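Side-chain contacts in AlkZ (Streptomyces sahachiroi, PDB 5UUJ), which belongs to the AlkZ-like family of DNA glycosylases in the helix-turn-helix clan and has a fold richer in helix than in strand: residues E125-I130 / G173-G178; P319-D324 / G329-V334. All blocks are in the same frame, centred on the assembly; numbering follows the deposited sequence.

Contact 1: E125-I130 / G173-G178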
ATOM      1  N   GLU A 125      -3.197  -3.315  25.747  1.00 19.87           N
ATOM      2  CA  GLU A 125      -2.624  -4.260  26.696  1.00 22.47           C
ATOM      3  C   GLU A 125      -3.395  -5.572  26.724  1.00 23.73           C
ATOM      4  O   GLU A 125      -2.808  -6.651  26.664  1.00 23.29           O
ATOM      5  CB  GLU A 125      -2.603  -3.652  28.104  1.00 22.72           C
ATOM      6  CG  GLU A 125      -1.754  -2.394  28.223  1.00 23.67           C
ATOM      7  CD  GLU A 125      -2.042  -1.590  29.486  1.00 32.53           C
ATOM      8  OE1 GLU A 125      -2.906  -2.001  30.293  1.00 31.70           O
ATOM      9  OE2 GLU A 125      -1.398  -0.537  29.669  1.00 37.28           O
ATOM     10  N   GLU A 126      -4.716  -5.476  26.809  1.00 22.12           N
ATOM     11  CA  GLU A 126      -5.540  -6.658  27.013  1.00 23.90           C
ATOM     12  C   GLU A 126      -5.630  -7.509  25.748  1.00 22.43           C
ATOM     13  O   GLU A 126      -5.608  -8.737  25.820  1.00 23.36           O
ATOM     14  CB  GLU A 126      -6.937  -6.253  27.481  1.00 24.08           C
ATOM     15  CG  GLU A 126      -7.644  -7.325  28.283  1.00 31.35           C
ATOM     16  CD  GLU A 126      -6.937  -7.648  29.589  1.00 29.72           C
ATOM     17  OE1 GLU A 126      -7.203  -8.729  30.152  1.00 36.24           O
ATOM     18  OE2 GLU A 126      -6.120  -6.824  30.056  1.00 32.12           O
ATOM     19  N   VAL A 127      -5.725  -6.859  24.593  1.00 20.86           N
ATOM     20  CA  VAL A 127      -5.786  -7.576  23.323  1.00 20.14           C
ATOM     21  C   VAL A 127      -4.480  -8.338  23.103  1.00 20.10           C
ATOM     22  O   VAL A 127      -4.492  -9.478  22.641  1.00 20.45           O
ATOM     23  CB  VAL A 127      -6.060  -6.614  22.141  1.00 18.78           C
ATOM     24  CG1 VAL A 127      -5.732  -7.265  20.794  1.00 18.10           C
ATOM     25  CG2 VAL A 127      -7.512  -6.163  22.167  1.00 19.27           C
ATOM     26  N   ALA A 128      -3.362  -7.712  23.452  1.00 19.92           N
ATOM     27  CA  ALA A 128      -2.057  -8.341  23.295  1.00 20.26           C
ATOM     28  C   ALA A 128      -1.985  -9.643  24.089  1.00 21.98           C
ATOM     29  O   ALA A 128      -1.421 -10.633  23.623  1.00 22.39           O
ATOM     30  CB  ALA A 128      -0.950  -7.392  23.729  1.00 20.28           C
ATOM     31  N   GLY A 129      -2.565  -9.638  25.286  1.00 23.21           N
ATOM     32  CA  GLY A 129      -2.561 -10.814  26.141  1.00 25.22           C
ATOM     33  C   GLY A 129      -3.500 -11.899  25.648  1.00 25.48           C
ATOM     34  O   GLY A 129      -3.169 -13.085  25.677  1.00 26.63           O
ATOM     35  N   ILE A 130      -4.676 -11.490  25.188  1.00 24.62           N
ATOM     36  CA  ILE A 130      -5.680 -12.428  24.708  1.00 25.05           C
ATOM     37  C   ILE A 130      -5.208 -13.149  23.445  1.00 24.19           C
ATOM     38  O   ILE A 130      -5.435 -14.349  23.292  1.00 25.14           O
ATOM     39  CB  ILE A 130      -7.017 -11.702  24.433  1.00 24.58           C
ATOM     40  CG1 ILE A 130      -7.632 -11.229  25.753  1.00 25.98           C
ATOM     41  CG2 ILE A 130      -8.012 -12.610  23.711  1.00 25.04           C
ATOM     42  CD1 ILE A 130      -8.688 -10.154  25.590  1.00 25.54           C
ATOM     43  N   GLY A 173       1.119  -2.801  16.990  1.00 16.33           N
ATOM     44  CA  GLY A 173       1.654  -4.127  16.740  1.00 16.25           C
ATOM     45  C   GLY A 173       1.141  -5.222  17.656  1.00 17.04           C
ATOM     46  O   GLY A 173       1.826  -6.225  17.848  1.00 17.33           O
ATOM     47  N   VAL A 174      -0.056  -5.047  18.212  1.00 19.10           N
ATOM     48  CA  VAL A 174      -0.629  -6.053  19.104  1.00 18.25           C
ATOM     49  C   VAL A 174      -1.703  -6.888  18.412  1.00 17.98           C
ATOM     50  O   VAL A 174      -2.267  -7.795  19.020  1.00 18.71           O
ATOM     51  CB  VAL A 174      -1.232  -5.416  20.382  1.00 20.48           C
ATOM     52  CG1 VAL A 174      -0.156  -4.679  21.164  1.00 19.90           C
ATOM     53  CG2 VAL A 174      -2.390  -4.482  20.052  1.00 19.15           C
ATOM     54  N   LEU A 175      -1.991  -6.593  17.147  1.00 19.65           N
ATOM     55  CA  LEU A 175      -2.904  -7.438  16.385  1.00 19.79           C
ATOM     56  C   LEU A 175      -2.643  -7.375  14.890  1.00 18.94           C
ATOM     57  O   LEU A 175      -2.151  -6.378  14.360  1.00 16.76           O
ATOM     58  CB  LEU A 175      -4.373  -7.075  16.678  1.00 22.44           C
ATOM     59  CG  LEU A 175      -5.054  -5.799  16.164  1.00 22.37           C
ATOM     60  CD1 LEU A 175      -5.421  -5.851  14.693  1.00 26.23           C
ATOM     61  CD2 LEU A 175      -6.321  -5.569  16.970  1.00 26.24           C
ATOM     62  N   CYS A 176      -2.970  -8.478  14.228  1.00 16.29           N
ATOM     63  CA  CYS A 176      -2.907  -8.588  12.781  1.00 20.89           C
ATOM     64  C   CYS A 176      -3.827  -9.732  12.394  1.00 19.82           C
ATOM     65  O   CYS A 176      -4.379 -10.392  13.269  1.00 17.46           O
ATOM     66  CB  CYS A 176      -1.478  -8.846  12.301  1.00 20.78           C
ATOM     67  SG  CYS A 176      -0.760 -10.392  12.924  1.00 17.73           S
ATOM     68  N   HIS A 177      -3.996  -9.973  11.100  1.00 20.76           N
ATOM     69  CA  HIS A 177      -4.797 -11.106  10.655  1.00 17.08           C
ATOM     70  C   HIS A 177      -4.118 -12.424  11.005  1.00 19.40           C
ATOM     71  O   HIS A 177      -2.903 -12.563  10.872  1.00 18.49           O
ATOM     72  CB  HIS A 177      -5.037 -11.059   9.147  1.00 17.95           C
ATOM     73  CG  HIS A 177      -6.118 -10.112   8.727  1.00 23.39           C
ATOM     74  ND1 HIS A 177      -6.960 -10.373   7.672  1.00 27.91           N
ATOM     75  CD2 HIS A 177      -6.486  -8.905   9.217  1.00 22.92           C
ATOM     76  CE1 HIS A 177      -7.807  -9.369   7.526  1.00 23.70           C
ATOM     77  NE2 HIS A 177      -7.539  -8.464   8.453  1.00 20.86           N
ATOM     78  N   GLY A 178      -4.912 -13.387  11.451  1.00 18.44           N
ATOM     79  CA  GLY A 178      -4.466 -14.764  11.529  1.00 19.05           C
ATOM     80  C   GLY A 178      -4.905 -15.460  10.258  1.00 19.60           C
ATOM     81  O   GLY A 178      -5.410 -14.811   9.341  1.00 19.42           O
TER

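Contact 2: P319-D324 / G329-V334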
ATOM      1  N   PRO A 319      -8.738   0.035 -12.277  1.00 17.76           N
ATOM      2  CA  PRO A 319      -7.580  -0.406 -13.058  1.00 14.69           C
ATOM      3  C   PRO A 319      -7.251   0.648 -14.104  1.00 15.25           C
ATOM      4  O   PRO A 319      -8.176   1.290 -14.602  1.00 15.21           O
ATOM      5  CB  PRO A 319      -8.054  -1.717 -13.701  1.00 15.47           C
ATOM      6  CG  PRO A 319      -9.211  -2.169 -12.860  1.00 18.91           C
ATOM      7  CD  PRO A 319      -9.861  -0.916 -12.361  1.00 15.72           C
ATOM      8  N   VAL A 320      -5.974   0.833 -14.427  1.00 14.13           N
ATOM      9  CA  VAL A 320      -5.576   1.918 -15.314  1.00 14.69           C
ATOM     10  C   VAL A 320      -4.709   1.451 -16.471  1.00 18.22           C
ATOM     11  O   VAL A 320      -3.973   0.464 -16.372  1.00 13.89           O
ATOM     12  CB  VAL A 320      -4.813   3.023 -14.548  1.00 14.47           C
ATOM     13  CG1 VAL A 320      -5.762   3.785 -13.635  1.00 15.47           C
ATOM     14  CG2 VAL A 320      -3.648   2.435 -13.757  1.00 14.25           C
ATOM     15  N   VAL A 321      -4.831   2.176 -17.577  1.00 17.91           N
ATOM     16  CA  VAL A 321      -3.946   2.033 -18.718  1.00 15.44           C
ATOM     17  C   VAL A 321      -2.833   3.060 -18.583  1.00 17.17           C
ATOM     18  O   VAL A 321      -3.092   4.266 -18.590  1.00 21.52           O
ATOM     19  CB  VAL A 321      -4.687   2.249 -20.049  1.00 22.16           C
ATOM     20  CG1 VAL A 321      -3.770   1.953 -21.233  1.00 18.64           C
ATOM     21  CG2 VAL A 321      -5.937   1.391 -20.105  1.00 18.46           C
ATOM     22  N   VAL A 322      -1.601   2.586 -18.449  1.00 16.45           N
ATOM     23  CA  VAL A 322      -0.448   3.472 -18.358  1.00 18.13           C
ATOM     24  C   VAL A 322       0.312   3.477 -19.682  1.00 21.70           C
ATOM     25  O   VAL A 322       0.735   2.428 -20.168  1.00 22.87           O
ATOM     26  CB  VAL A 322       0.494   3.056 -17.215  1.00 16.32           C
ATOM     27  CG1 VAL A 322       1.631   4.054 -17.074  1.00 22.91           C
ATOM     28  CG2 VAL A 322      -0.273   2.953 -15.906  1.00 21.23           C
ATOM     29  N   LYS A 323       0.466   4.665 -20.263  1.00 27.07           N
ATOM     30  CA  LYS A 323       1.232   4.841 -21.494  1.00 22.60           C
ATOM     31  C   LYS A 323       2.342   5.862 -21.278  1.00 20.92           C
ATOM     32  O   LYS A 323       2.081   7.006 -20.909  1.00 25.35           O
ATOM     33  CB  LYS A 323       0.327   5.283 -22.646  1.00 25.34           C
ATOM     34  CG  LYS A 323       1.085   5.553 -23.944  1.00 28.97           C
ATOM     35  CD  LYS A 323       0.154   5.659 -25.139  1.00 32.27           C
ATOM     36  CE  LYS A 323       0.934   5.814 -26.440  1.00 36.09           C
ATOM     37  NZ  LYS A 323       1.709   7.087 -26.492  1.00 34.82           N
ATOM     38  N   ASP A 324       3.578   5.434 -21.515  1.00 19.66           N
ATOM     39  CA  ASP A 324       4.755   6.265 -21.288  1.00 21.54           C
ATOM     40  C   ASP A 324       4.801   6.776 -19.847  1.00 16.98           C
ATOM     41  O   ASP A 324       5.304   7.868 -19.590  1.00 16.61           O
ATOM     42  CB  ASP A 324       4.788   7.446 -22.268  1.00 22.00           C
ATOM     43  CG  ASP A 324       4.752   7.005 -23.726  1.00 25.95           C
ATOM     44  OD1 ASP A 324       5.034   5.822 -24.004  1.00 24.23           O
ATOM     45  OD2 ASP A 324       4.441   7.845 -24.598  1.00 29.89           O
ATOM     46  N   GLY A 329      -6.170   6.098 -19.375  1.00 17.17           N
ATOM     47  CA  GLY A 329      -7.463   5.445 -19.444  1.00 17.39           C
ATOM     48  C   GLY A 329      -7.663   4.430 -18.334  1.00 16.50           C
ATOM     49  O   GLY A 329      -6.797   4.253 -17.478  1.00 15.75           O
ATOM     50  N   VAL A 330      -8.820   3.772 -18.351  1.00 17.07           N
ATOM     51  CA  VAL A 330      -9.132   2.706 -17.404  1.00 18.15           C
ATOM     52  C   VAL A 330      -9.550   1.451 -18.158  1.00 18.72           C
ATOM     53  O   VAL A 330      -9.799   1.494 -19.364  1.00 16.98           O
ATOM     54  CB  VAL A 330     -10.263   3.105 -16.436  1.00 17.31           C
ATOM     55  CG1 VAL A 330      -9.851   4.305 -15.589  1.00 19.02           C
ATOM     56  CG2 VAL A 330     -11.554   3.396 -17.205  1.00 17.62           C
ATOM     57  N   TRP A 331      -9.636   0.336 -17.441  1.00 15.99           N
ATOM     58  CA  TRP A 331     -10.103  -0.905 -18.036  1.00 16.90           C
ATOM     59  C   TRP A 331     -10.824  -1.768 -17.016  1.00 16.39           C
ATOM     60  O   TRP A 331     -10.753  -1.530 -15.808  1.00 16.11           O
ATOM     61  CB  TRP A 331      -8.940  -1.683 -18.665  1.00 16.19           C
ATOM     62  CG  TRP A 331      -7.838  -2.094 -17.719  1.00 15.66           C
ATOM     63  CD1 TRP A 331      -6.774  -1.334 -17.317  1.00 17.83           C
ATOM     64  CD2 TRP A 331      -7.676  -3.373 -17.089  1.00 15.60           C
ATOM     65  NE1 TRP A 331      -5.969  -2.057 -16.468  1.00 16.63           N
ATOM     66  CE2 TRP A 331      -6.497  -3.312 -16.313  1.00 15.45           C
ATOM     67  CE3 TRP A 331      -8.413  -4.563 -17.101  1.00 16.21           C
ATOM     68  CZ2 TRP A 331      -6.041  -4.390 -15.557  1.00 15.26           C
ATOM     69  CZ3 TRP A 331      -7.958  -5.633 -16.349  1.00 18.65           C
ATOM     70  CH2 TRP A 331      -6.784  -5.538 -15.587  1.00 17.09           C
ATOM     71  N   GLU A 332     -11.519  -2.775 -17.526  1.00 18.90           N
ATOM     72  CA  GLU A 332     -12.395  -3.605 -16.721  1.00 17.31           C
ATOM     73  C   GLU A 332     -12.610  -4.928 -17.440  1.00 17.94           C
ATOM     74  O   GLU A 332     -12.706  -4.958 -18.663  1.00 18.38           O
ATOM     75  CB  GLU A 332     -13.726  -2.885 -16.489  1.00 17.80           C
ATOM     76  CG  GLU A 332     -14.749  -3.647 -15.669  1.00 20.61           C
ATOM     77  CD  GLU A 332     -16.075  -2.909 -15.588  1.00 22.33           C
ATOM     78  OE1 GLU A 332     -16.130  -1.747 -16.045  1.00 22.55           O
ATOM     79  OE2 GLU A 332     -17.059  -3.489 -15.081  1.00 19.72           O
ATOM     80  N   ILE A 333     -12.664  -6.020 -16.687  1.00 18.21           N
ATOM     81  CA  ILE A 333     -12.986  -7.314 -17.272  1.00 19.10           C
ATOM     82  C   ILE A 333     -14.499  -7.498 -17.279  1.00 19.86           C
ATOM     83  O   ILE A 333     -15.129  -7.586 -16.225  1.00 20.02           O
ATOM     84  CB  ILE A 333     -12.303  -8.469 -16.515  1.00 19.39           C
ATOM     85  CG1 ILE A 333     -10.783  -8.335 -16.658  1.00 18.82           C
ATOM     86  CG2 ILE A 333     -12.773  -9.813 -17.059  1.00 20.62           C
ATOM     87  CD1 ILE A 333      -9.977  -9.406 -15.951  1.00 19.28           C
ATOM     88  N   VAL A 334     -15.070  -7.551 -18.480  1.00 20.48           N
ATOM     89  CA  VAL A 334     -16.511  -7.716 -18.660  1.00 21.34           C
ATOM     90  C   VAL A 334     -16.781  -8.909 -19.577  1.00 23.11           C
ATOM     91  O   VAL A 334     -16.298  -8.949 -20.711  1.00 22.80           O
ATOM     92  CB  VAL A 334     -17.156  -6.444 -19.257  1.00 21.36           C
ATOM     93  CG1 VAL A 334     -18.672  -6.605 -19.368  1.00 22.37           C
ATOM     94  CG2 VAL A 334     -16.810  -5.224 -18.416  1.00 20.47           C
TER

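Contact 1: E125-I130 / G173-G178
Val174 meets the last turns of helix 117-130 with both of its methyl branches, and its side chain can be followed outward as an example of how a loop residue closes onto a helix. Its CB already lies 3.9 Å from Ala128 CB, and from there the two methyls part company. CG1, anti to the carbonyl carbon (the chi1 of -61° puts it beside the backbone N), lies alongside the alanine methyl, 3.8 Å from Ala128 CB, so the methyl of Ala128 is met by two consecutive carbons of the valine. CG2 turns to the other side and comes within 4.4 Å of Val127 CG1, a looser approach. The same Val127 methyl lies 3.9 Å from the carbonyl oxygen Val174 O and 4.2 Å from Leu175 CD2. It reaches them because CG1 of Val127 stands anti to its backbone N (chi1 164°), with the CA-CB bond of this valine already directed at the 173-178 segment.

No hydrogen bond crosses between the segments, and the contacts behind the 155 Å² buried between them are mostly aliphatic. The small side chain of Ala128 allows a close backbone approach: its CA and that of Val174 are 5.0 Å apart. Gly173, with positive phi, ends helix 162-172 in a Schellman motif, and Val174 follows directly as the chain leaves that helix.

Leu169 of helix 162-172 touches Val127, Val174 and Leu175 alike, while Leu145 of helix 138-146 packs on Val127. Leu175 also touches Trp77 of strand 74-77, and the chain then enters strand 176-177, whose backbone bonds to Thr188 of strand 186-188 and to Lys75 of strand 74-77, so the contact sits where three helices meet the start of a strand.

Contact 2: P319-D324 / G329-V334
The beta hairpin of strands 320-323 and 326-334 is joined here at its open end, away from the turn, where Pro319 and Trp331 meet. CB of Pro319 sits over one face of the indole, 3.5 Å from the centroid of the five-membered ring and only 17° off its normal, a CH-pi contact displaced toward the rim. At the ring edge the donor NE1 of Trp331 makes a weak bond to Val320 O, 3.2 Å long and bent to 128°. CG of Trp331 lies between its backbone N and carbonyl carbon (chi1 61°), which swings the indole back across the neighbouring strand. Val321 CG2 approaches the same ring obliquely, 4.0 Å from Trp331 CD1.

Among the backbone bonds, Val321 N to Gly329 O is short and nearly straight at 2.9 Å, whereas Trp331 N to Pro319 O, at 3.3 Å, is weak. Val320 and Val330 form an antiparallel non-hydrogen-bonded pair, their CA atoms 4.2 Å apart, with both side chains on one sheet face. Pro319 O is further approached by Val330 CA in a CA-H...O contact of 3.3 Å.

The indole N-H also has a weak bond to Leu284 O of strand 281-284, so it has two weak acceptors, neither of which holds it firmly. One proline carbon, CB, lies against the indole face, while CG and CD border Trp331 O. The position of this buried indole therefore appears to rest mainly on the CH-pi contact and on apolar neighbours, Val321 and Leu283 of strand 281-284, with the two weak N-H bonds meeting its polar need.

In the fold
Contacts 1 and 2 lie on opposite sides of the chain's centre, with nearest atoms about 22 Å apart, and share no helix or strand. Contact 1 is partly buried and joins a helix to the loop leaving another, distant in sequence; contact 2 is buried and joins neighbouring strands of one hairpin within a mixed sheet. Their chemistry differs accordingly. Helix against loop relies on aliphatic side chains, and no polar bond crosses; strand against strand combines backbone hydrogen bonds, one of them weak, with an aromatic ring that both accepts a CH-pi contact and donates weakly from its edge. The second interface also buries more than twice the surface, 343 against 155 Å².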